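Local coordinates for coenzyme F420-dependent N(5),N(10)-methenyltetrahydromethanopterin reductase-related protein (Desulfurobacterium thermolithotrophum DSM 11699, PDB 6HUZ) that binds the iron-guanylylpyridinol cofactor and uses tetrahydrofolate derivatives as substrates, as a bacterial paralog of [Fe]-hydrogenase, at residues A[37-42]-A[157-162]; A[147-150]-A[155-158]; A[244-249]-A[256-261]. One frame throughout, in Å; residues are numbered along the deposited sequence.

How the contacts relate
All three contacts are buried, but their chemistry differs. Contacts 1 and 2 share K157 and H158, lie with their centres 9 Å apart and touch directly, Y159 packing against P147. Contact 1 joins a helix to a strand through one ring-to-ring touch and a water; contact 2 folds a loop back on itself, mostly by backbone atoms and histidines, where it walls the cofactor pocket. Contact 3 stands on the other side of the chain's centre, about 31 Å from contact 2 and 38 Å from contact 1 between centres. It is an aliphatic contact within helix 232-262, in the mainly helical C-terminal part, with a sodium ion beside it. Each also touches the second subunit.

Contact 1. Residues A[37-42]-A[157-162]; sequences VEFAKA and KHYLIA
F39 and Y159 reach for each other with the same kind of first torsion: in both, CG stands anti to the carbonyl carbon and beside the backbone N, at chi1 -61° for F39 and -76° for Y159. That swings F39 off the flank of helix 32-41 and sends Y159 outward from strand 158-163, so the two rings arrive from opposite directions. Their meeting is slight, CZ of F39 lying 3.6 Å from OH of Y159. The ring carbons themselves come no closer than the 4.1 Å from F39 CZ to Y159 CZ, and the approach is oblique to both rings: the hydroxyl and one ring carbon of F39 meet, with no stacking of the rings.

The polar half of the contact belongs to E38, whose chain runs extended beyond CG. OE2 stops 4.1 Å from OH of Y159, too far for a direct bond, and a water fills in. This water donates to E38 OE2 at 2.8 Å and is hydrogen-bonded to Y159 OH at 2.7 Å, sitting at the edge of the tyrosine ring and in its plane. The carboxylate is turned 67° from that ring. The tyrosine hydroxyl, although its residue is buried, thus has a polar mate in the water and the F39 ring close by.

The backbones stay well apart, the nearest CA atoms, of E38 and K157, being 11.6 Å from each other. Helix 174-186 packs on both rings, with L183 against F39 and A184 against Y159, while H156 meets the Y159 ring edge-to-face. What results is a side-chain bridge within the Rossmann-like N-terminal domain: a tyrosine from strand 158-163, the parallel partner of strand 190-195, reaches across to helix 32-41, which leads into strand 45-49.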
loop_
_atom_site.group_PDB
_atom_site.type_symbol
_atom_site.label_atom_id
_atom_site.label_comp_id
_atom_site.label_asym_id
_atom_site.label_seq_id
_atom_site.Cartn_x
_atom_site.Cartn_y
_atom_site.Cartn_z
ATOM N N VAL A 37 -32.189 2.589 18.293
ATOM C CA VAL A 37 -33.323 1.672 18.366
ATOM C C VAL A 37 -32.848 0.290 18.827
ATOM O O VAL A 37 -33.480 -0.323 19.698
ATOM C CB VAL A 37 -34.065 1.617 17.006
ATOM C CG1 VAL A 37 -34.907 0.341 16.875
ATOM C CG2 VAL A 37 -34.949 2.862 16.828
ATOM N N GLU A 38 -31.739 -0.205 18.264
ATOM C CA GLU A 38 -31.223 -1.516 18.655
ATOM C C GLU A 38 -30.796 -1.562 20.113
ATOM O O GLU A 38 -31.062 -2.555 20.776
ATOM C CB GLU A 38 -30.029 -1.925 17.751
ATOM C CG GLU A 38 -30.499 -2.363 16.377
ATOM C CD GLU A 38 -29.430 -2.481 15.300
ATOM O OE1 GLU A 38 -29.828 -2.660 14.127
ATOM O OE2 GLU A 38 -28.216 -2.392 15.610
ATOM N N PHE A 39 -30.107 -0.513 20.605
ATOM C CA PHE A 39 -29.647 -0.494 22.003
ATOM C C PHE A 39 -30.889 -0.408 22.924
ATOM O O PHE A 39 -30.935 -1.045 23.981
ATOM C CB PHE A 39 -28.675 0.703 22.244
ATOM C CG PHE A 39 -27.378 0.735 21.442
ATOM C CD1 PHE A 39 -26.616 -0.408 21.272
ATOM C CD2 PHE A 39 -26.917 1.918 20.883
ATOM C CE1 PHE A 39 -25.422 -0.372 20.539
ATOM C CE2 PHE A 39 -25.728 1.948 20.155
ATOM C CZ PHE A 39 -24.986 0.806 19.999
ATOM N N ALA A 40 -31.900 0.365 22.504
ATOM C CA ALA A 40 -33.140 0.519 23.261
ATOM C C ALA A 40 -33.884 -0.823 23.299
ATOM O O ALA A 40 -34.405 -1.212 24.353
ATOM C CB ALA A 40 -34.006 1.602 22.624
ATOM N N LYS A 41 -33.911 -1.559 22.166
ATOM C CA LYS A 41 -34.596 -2.863 22.132
ATOM C C LYS A 41 -33.898 -3.861 23.070
ATOM O O LYS A 41 -34.577 -4.668 23.698
ATOM C CB LYS A 41 -34.696 -3.421 20.704
ATOM C CG LYS A 41 -35.833 -2.795 19.905
ATOM C CD LYS A 41 -35.703 -3.100 18.421
ATOM C CE LYS A 41 -37.025 -2.974 17.699
ATOM N NZ LYS A 41 -36.867 -2.402 16.334
ATOM N N ALA A 42 -32.555 -3.781 23.176
ATOM C CA ALA A 42 -31.772 -4.644 24.053
ATOM C C ALA A 42 -32.074 -4.342 25.537
ATOM O O ALA A 42 -31.725 -5.138 26.400
ATOM C CB ALA A 42 -30.288 -4.490 23.778
ATOM N N LYS A 157 -23.660 -6.333 11.090
ATOM C CA LYS A 157 -23.741 -7.419 12.062
ATOM C C LYS A 157 -22.585 -7.354 13.001
ATOM O O LYS A 157 -22.198 -8.363 13.544
ATOM C CB LYS A 157 -23.735 -8.767 11.334
ATOM C CG LYS A 157 -24.667 -8.793 10.128
ATOM C CD LYS A 157 -25.179 -10.186 9.785
ATOM C CE LYS A 157 -24.978 -10.528 8.331
ATOM N NZ LYS A 157 -26.090 -11.375 7.820
ATOM N N HIS A 158 -22.005 -6.177 13.204
ATOM C CA HIS A 158 -20.806 -6.129 14.049
ATOM C C HIS A 158 -20.456 -4.705 14.320
ATOM O O HIS A 158 -21.033 -3.797 13.728
ATOM C CB HIS A 158 -19.603 -6.700 13.169
ATOM C CG HIS A 158 -19.635 -6.080 11.795
ATOM N ND1 HIS A 158 -20.338 -6.671 10.755
ATOM C CD2 HIS A 158 -19.168 -4.882 11.378
ATOM C CE1 HIS A 158 -20.241 -5.834 9.731
ATOM N NE2 HIS A 158 -19.554 -4.741 10.062
ATOM N N TYR A 159 -19.463 -4.510 15.172
ATOM C CA TYR A 159 -18.902 -3.194 15.467
ATOM C C TYR A 159 -17.357 -3.367 15.579
ATOM O O TYR A 159 -16.884 -4.406 16.062
ATOM C CB TYR A 159 -19.399 -2.626 16.786
ATOM C CG TYR A 159 -20.807 -2.077 16.748
ATOM C CD1 TYR A 159 -21.099 -0.902 16.068
ATOM C CD2 TYR A 159 -21.848 -2.729 17.403
ATOM C CE1 TYR A 159 -22.385 -0.387 16.038
ATOM C CE2 TYR A 159 -23.143 -2.218 17.385
ATOM C CZ TYR A 159 -23.407 -1.047 16.696
ATOM O OH TYR A 159 -24.671 -0.531 16.640
ATOM N N LEU A 160 -16.605 -2.342 15.161
ATOM C CA LEU A 160 -15.165 -2.309 15.291
ATOM C C LEU A 160 -14.951 -1.407 16.492
ATOM O O LEU A 160 -15.425 -0.262 16.486
ATOM C CB LEU A 160 -14.490 -1.737 14.040
ATOM C CG LEU A 160 -14.799 -2.450 12.736
ATOM C CD1 LEU A 160 -13.851 -1.952 11.619
ATOM C CD2 LEU A 160 -14.674 -3.938 12.880
ATOM N N ILE A 161 -14.265 -1.935 17.524
ATOM C CA ILE A 161 -13.991 -1.271 18.803
ATOM C C ILE A 161 -12.509 -1.070 18.998
ATOM O O ILE A 161 -11.719 -2.029 19.057
ATOM C CB ILE A 161 -14.639 -2.069 19.989
ATOM C CG1 ILE A 161 -16.163 -2.146 19.823
ATOM C CG2 ILE A 161 -14.296 -1.454 21.363
ATOM C CD1 ILE A 161 -16.784 -3.299 20.620
ATOM N N ALA A 162 -12.117 0.188 19.094
ATOM C CA ALA A 162 -10.694 0.537 19.225
ATOM C C ALA A 162 -10.086 0.149 20.564
ATOM O O ALA A 162 -10.658 0.443 21.596
ATOM C CB ALA A 162 -10.511 2.039 19.002
HETATM O O HOH W 1 -26.485 -2.102 17.775
#

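Contact 2. Residues A[147-150]-A[155-158]; sequences PAAI and QHKH. With FE9 (iron-guanylyl pyridinol cofactor), chain B.
H158 and A148 make the hydrogen bond of this contact: H158 NE2 donates to A148 O at 3.2 Å, nearly straight at 168°. The oxygen lies in the plane of the imidazole, at its edge, but from the carbonyl's side the donor sits 60° out of the plane, above it and not on a lone pair. P147 O is slightly nearer to H158 NE2, at 3.1 Å, yet the angle is too poor for a bond. CG of H158 takes the crowded position between backbone N and carbonyl carbon (chi1 46°), which turns the ring toward 147-149. An alanine here would lose the imidazole that donates to A148 O, and would probably leave the backbone next to the cofactor freer to shift.

Van der Waals contacts do most of the rest. A149 CB faces the returning arm of the loop and comes to 3.6 Å from H156 CA, while P147 CB rests against the H156 ring, 3.7 Å from its NE2. K189 takes up H156 O, and S273 of the second subunit packs on A149 and Q155.

Both segments lie in the connection between strand 141-144, at the edge of the six-stranded parallel sheet of the Rossmann-like domain, and strand 158-163; the first arm faces the iron site.

Toward the cofactor the contacts fall mainly on the two carbonyls of the iron. A149 N gives a weak hydrogen bond of 3.4 Å to O2F, I150 CA approaches O1F to 3.3 Å, and P147 CG lies 3.2 Å from the acyl oxygen O18. The iron carries a water at 2.2 Å, which also donates to the pyridinol O2. A149 and I150 touch the bound methenyltetrahydrofolate as well.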
loop_
_atom_site.group_PDB
_atom_site.type_symbol
_atom_site.label_atom_id
_atom_site.label_comp_id
_atom_site.label_asym_id
_atom_site.label_seq_id
_atom_site.Cartn_x
_atom_site.Cartn_y
_atom_site.Cartn_z
ATOM N N PRO A 147 -19.548 1.011 12.926
ATOM C CA PRO A 147 -20.414 -0.030 12.349
ATOM C C PRO A 147 -19.826 -0.772 11.155
ATOM O O PRO A 147 -20.264 -1.895 10.903
ATOM C CB PRO A 147 -21.686 0.725 11.968
ATOM C CG PRO A 147 -21.288 2.137 11.824
ATOM C CD PRO A 147 -20.086 2.373 12.690
ATOM N N ALA A 148 -18.880 -0.135 10.415
ATOM C CA ALA A 148 -18.195 -0.699 9.219
ATOM C C ALA A 148 -19.309 -1.296 8.358
ATOM O O ALA A 148 -19.245 -2.436 7.884
ATOM C CB ALA A 148 -17.207 -1.791 9.652
ATOM N N ALA A 149 -20.379 -0.510 8.247
ATOM C CA ALA A 149 -21.628 -0.854 7.556
ATOM C C ALA A 149 -22.599 0.273 7.886
ATOM O O ALA A 149 -22.274 1.130 8.714
ATOM C CB ALA A 149 -22.194 -2.188 8.120
ATOM N N ILE A 150 -23.782 0.282 7.248
ATOM C CA ILE A 150 -24.771 1.292 7.552
ATOM C C ILE A 150 -25.778 0.658 8.543
ATOM O O ILE A 150 -26.544 -0.236 8.146
ATOM C CB ILE A 150 -25.487 1.794 6.265
ATOM C CG1 ILE A 150 -24.436 2.488 5.326
ATOM C CG2 ILE A 150 -26.670 2.717 6.621
ATOM C CD1 ILE A 150 -25.017 2.827 3.906
ATOM N N GLN A 155 -26.382 -6.084 6.444
ATOM C CA GLN A 155 -24.914 -6.246 6.487
ATOM C C GLN A 155 -24.359 -5.791 7.833
ATOM O O GLN A 155 -23.291 -6.248 8.231
ATOM C CB GLN A 155 -24.206 -5.404 5.371
ATOM C CG GLN A 155 -24.439 -5.908 3.948
ATOM C CD GLN A 155 -25.776 -5.504 3.348
ATOM O OE1 GLN A 155 -26.553 -4.712 3.911
ATOM N NE2 GLN A 155 -26.087 -6.041 2.178
ATOM N N HIS A 156 -25.054 -4.869 8.531
ATOM C CA HIS A 156 -24.530 -4.407 9.812
ATOM C C HIS A 156 -24.714 -5.510 10.871
ATOM O O HIS A 156 -25.788 -5.636 11.468
ATOM C CB HIS A 156 -25.193 -3.091 10.235
ATOM C CG HIS A 156 -24.727 -2.642 11.579
ATOM N ND1 HIS A 156 -25.618 -2.239 12.550
ATOM C CD2 HIS A 156 -23.471 -2.610 12.089
ATOM C CE1 HIS A 156 -24.885 -1.929 13.607
ATOM N NE2 HIS A 156 -23.584 -2.163 13.383
ATOM N N LYS A 157 -23.660 -6.333 11.090
ATOM C CA LYS A 157 -23.741 -7.419 12.062
ATOM C C LYS A 157 -22.585 -7.354 13.001
ATOM O O LYS A 157 -22.198 -8.363 13.544
ATOM C CB LYS A 157 -23.735 -8.767 11.334
ATOM C CG LYS A 157 -24.667 -8.793 10.128
ATOM C CD LYS A 157 -25.179 -10.186 9.785
ATOM C CE LYS A 157 -24.978 -10.528 8.331
ATOM N NZ LYS A 157 -26.090 -11.375 7.820
ATOM N N HIS A 158 -22.005 -6.177 13.204
ATOM C CA HIS A 158 -20.806 -6.129 14.049
ATOM C C HIS A 158 -20.456 -4.705 14.320
ATOM O O HIS A 158 -21.033 -3.797 13.728
ATOM C CB HIS A 158 -19.603 -6.700 13.169
ATOM C CG HIS A 158 -19.635 -6.080 11.795
ATOM N ND1 HIS A 158 -20.338 -6.671 10.755
ATOM C CD2 HIS A 158 -19.168 -4.882 11.378
ATOM C CE1 HIS A 158 -20.241 -5.834 9.731
ATOM N NE2 HIS A 158 -19.554 -4.741 10.062
HETATM O O2 FE9 B . -22.054 7.316 5.920
HETATM FE FE FE9 B . -20.672 5.494 8.193
HETATM C C1F FE9 B . -22.335 4.727 8.218
HETATM O O1F FE9 B . -23.362 4.250 8.238
HETATM C C2F FE9 B . -19.943 3.818 8.368
HETATM O O2F FE9 B . -19.508 2.784 8.509
HETATM C C8 FE9 B . -20.592 5.826 10.068
HETATM O O18 FE9 B . -20.268 4.974 10.875
HETATM C C7 FE9 B . -20.937 7.223 10.557
HETATM C C6 FE9 B . -21.515 7.940 9.370
HETATM N N1 FE9 B . -21.494 7.267 8.136
HETATM C C5 FE9 B . -22.098 9.283 9.523
HETATM C C5M FE9 B . -22.052 9.965 10.861
HETATM C C4 FE9 B . -22.666 9.936 8.333
HETATM C C3 FE9 B . -22.633 9.221 7.027
HETATM C C3M FE9 B . -23.214 9.817 5.770
HETATM C C2 FE9 B . -22.028 7.838 6.979
HETATM O O3P FE9 B . -23.123 11.209 8.486
HETATM P P1 FE9 B . -24.687 11.591 8.611
HETATM O O1P FE9 B . -25.496 10.508 8.076
HETATM O O2P FE9 B . -24.929 12.874 7.655
HETATM O "O5'" FE9 B . -24.951 11.856 10.159
HETATM C "C5'" FE9 B . -24.459 13.003 10.835
HETATM C "C4'" FE9 B . -25.564 13.442 11.789
HETATM O "O4'" FE9 B . -25.081 14.481 12.632
HETATM C "C1'" FE9 B . -26.166 15.357 12.905
HETATM C "C2'" FE9 B . -26.896 15.441 11.582
HETATM O "O2'" FE9 B . -28.250 15.903 11.686
HETATM C "C3'" FE9 B . -26.787 14.010 11.070
HETATM O "O3'" FE9 B . -27.932 13.218 11.391
HETATM N N9A FE9 B . -25.655 16.625 13.458
HETATM C C4A FE9 B . -25.507 16.799 14.751
HETATM N N3A FE9 B . -25.806 16.033 15.825
HETATM C C2A FE9 B . -25.589 16.531 17.060
HETATM N N2A FE9 B . -25.863 15.717 18.104
HETATM N N1A FE9 B . -25.103 17.765 17.295
HETATM C C6A FE9 B . -24.828 18.630 16.303
HETATM O O6A FE9 B . -24.364 19.759 16.535
HETATM C C5A FE9 B . -25.004 18.168 14.925
HETATM N N7A FE9 B . -24.833 18.681 13.697
HETATM C C8A FE9 B . -25.231 17.730 12.813
HETATM O O HOH W 2 -20.059 5.654 6.037
#

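Contact 3. Residues A[244-249]-A[256-261]; sequences QVISSL and EGLIKL. With NA (sodium ion), chain I.
Aliphatic side chains make the whole of the direct contact. L258 CD1 wedges between two neighbours, I246 CG2 and L249 CB, each 3.8 Å away; with CG anti to the backbone N (chi1 172°), the leucine reaches over toward the other segment. Its chain crosses that of L249 at about a right angle. Farther along, L249 CD2 meets L261 CD1 at 3.6 Å, the closest approach of the set. L249 thus meets L258 with CB and CD1, and L261 with CD2.

The metal contact lies to one side. E256 OE1 binds a sodium ion at 3.0 Å, and a water adds another ligand at 2.8 Å from the ion. K356 O and E236 of the second subunit also bind this ion, which therefore bridges the two chains.

The two segments belong to helix 232-262, yet the axes of the two short runs make 129° between their N-to-C directions, and L249 CA is only 5.2 Å from L258 CA. At the dimer interface, where Q244 pairs with Q244 of the second subunit, this is a sharply bent helix whose inside is packed by I246, L249, L258 and L261.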
loop_
_atom_site.group_PDB
_atom_site.type_symbol
_atom_site.label_atom_id
_atom_site.label_comp_id
_atom_site.label_asym_id
_atom_site.label_seq_id
_atom_site.Cartn_x
_atom_site.Cartn_y
_atom_site.Cartn_z
ATOM N N GLN A 244 4.059 0.785 -0.085
ATOM C CA GLN A 244 4.615 2.059 0.404
ATOM C C GLN A 244 4.720 3.006 -0.799
ATOM O O GLN A 244 4.372 4.166 -0.697
ATOM C CB GLN A 244 6.026 1.843 0.969
ATOM C CG GLN A 244 6.694 3.064 1.593
ATOM C CD GLN A 244 5.882 3.690 2.701
ATOM O OE1 GLN A 244 5.931 3.272 3.867
ATOM N NE2 GLN A 244 5.116 4.704 2.363
ATOM N N VAL A 245 5.232 2.508 -1.942
ATOM C CA VAL A 245 5.380 3.348 -3.130
ATOM C C VAL A 245 4.042 3.924 -3.605
ATOM O O VAL A 245 3.953 5.130 -3.862
ATOM C CB VAL A 245 6.122 2.594 -4.255
ATOM C CG1 VAL A 245 5.955 3.288 -5.603
ATOM C CG2 VAL A 245 7.596 2.452 -3.904
ATOM N N ILE A 246 3.018 3.080 -3.747
ATOM C CA ILE A 246 1.715 3.571 -4.200
ATOM C C ILE A 246 1.199 4.584 -3.202
ATOM O O ILE A 246 0.782 5.644 -3.608
ATOM C CB ILE A 246 0.668 2.437 -4.405
ATOM C CG1 ILE A 246 1.120 1.517 -5.594
ATOM C CG2 ILE A 246 -0.738 3.047 -4.677
ATOM C CD1 ILE A 246 0.349 0.210 -5.628
ATOM N N SER A 247 1.222 4.264 -1.909
ATOM C CA SER A 247 0.732 5.189 -0.860
ATOM C C SER A 247 1.474 6.557 -0.938
ATOM O O SER A 247 0.834 7.607 -0.892
ATOM C CB SER A 247 0.975 4.582 0.530
ATOM O OG SER A 247 0.342 5.413 1.492
ATOM N N SER A 248 2.829 6.533 -1.051
ATOM C CA SER A 248 3.636 7.761 -1.114
ATOM C C SER A 248 3.258 8.620 -2.324
ATOM O O SER A 248 3.183 9.854 -2.228
ATOM C CB SER A 248 5.140 7.432 -1.211
ATOM O OG SER A 248 5.541 6.747 -0.026
ATOM N N LEU A 249 3.021 7.958 -3.466
ATOM C CA LEU A 249 2.673 8.651 -4.710
ATOM C C LEU A 249 1.316 9.343 -4.617
ATOM O O LEU A 249 1.193 10.506 -5.043
ATOM C CB LEU A 249 2.732 7.681 -5.899
ATOM C CG LEU A 249 4.138 7.308 -6.340
ATOM C CD1 LEU A 249 4.110 6.071 -7.271
ATOM C CD2 LEU A 249 4.857 8.488 -6.984
ATOM N N GLU A 256 -3.484 11.421 -9.976
ATOM C CA GLU A 256 -2.976 11.767 -11.288
ATOM C C GLU A 256 -1.470 11.532 -11.326
ATOM O O GLU A 256 -0.977 11.078 -12.322
ATOM C CB GLU A 256 -3.364 13.207 -11.683
ATOM C CG GLU A 256 -2.669 14.327 -10.919
ATOM C CD GLU A 256 -3.383 14.808 -9.661
ATOM O OE1 GLU A 256 -4.045 13.985 -8.992
ATOM O OE2 GLU A 256 -3.276 16.012 -9.340
ATOM N N GLY A 257 -0.771 11.818 -10.239
ATOM C CA GLY A 257 0.664 11.618 -10.168
ATOM C C GLY A 257 0.978 10.130 -10.141
ATOM O O GLY A 257 1.882 9.673 -10.827
ATOM N N LEU A 258 0.210 9.371 -9.373
ATOM C CA LEU A 258 0.351 7.925 -9.254
ATOM C C LEU A 258 0.281 7.281 -10.625
ATOM O O LEU A 258 1.121 6.445 -10.965
ATOM C CB LEU A 258 -0.806 7.371 -8.396
ATOM C CG LEU A 258 -0.863 5.849 -8.361
ATOM C CD1 LEU A 258 0.303 5.272 -7.578
ATOM C CD2 LEU A 258 -2.172 5.384 -7.773
ATOM N N ILE A 259 -0.736 7.664 -11.403
ATOM C CA ILE A 259 -0.943 7.114 -12.740
ATOM C C ILE A 259 0.209 7.503 -13.693
ATOM O O ILE A 259 0.735 6.637 -14.381
ATOM C CB ILE A 259 -2.318 7.549 -13.300
ATOM C CG1 ILE A 259 -3.482 6.896 -12.497
ATOM C CG2 ILE A 259 -2.426 7.221 -14.790
ATOM C CD1 ILE A 259 -4.848 7.664 -12.610
ATOM N N LYS A 260 0.600 8.791 -13.735
ATOM C CA LYS A 260 1.678 9.227 -14.626
ATOM C C LYS A 260 3.032 8.627 -14.262
ATOM O O LYS A 260 3.794 8.226 -15.145
ATOM C CB LYS A 260 1.806 10.754 -14.597
ATOM C CG LYS A 260 2.896 11.309 -15.520
ATOM C CD LYS A 260 2.578 11.052 -16.983
ATOM C CE LYS A 260 3.255 12.040 -17.905
ATOM N NZ LYS A 260 2.752 13.432 -17.723
ATOM N N LEU A 261 3.357 8.593 -12.989
ATOM C CA LEU A 261 4.662 8.060 -12.614
ATOM C C LEU A 261 4.800 6.538 -12.685
ATOM O O LEU A 261 5.845 6.083 -13.114
ATOM C CB LEU A 261 5.057 8.601 -11.249
ATOM C CG LEU A 261 5.202 10.144 -11.245
ATOM C CD1 LEU A 261 5.116 10.692 -9.828
ATOM C CD2 LEU A 261 6.494 10.573 -11.935
HETATM NA NA NA I . -5.216 14.945 -6.419
HETATM O O HOH W 3 -7.176 16.841 -6.763
#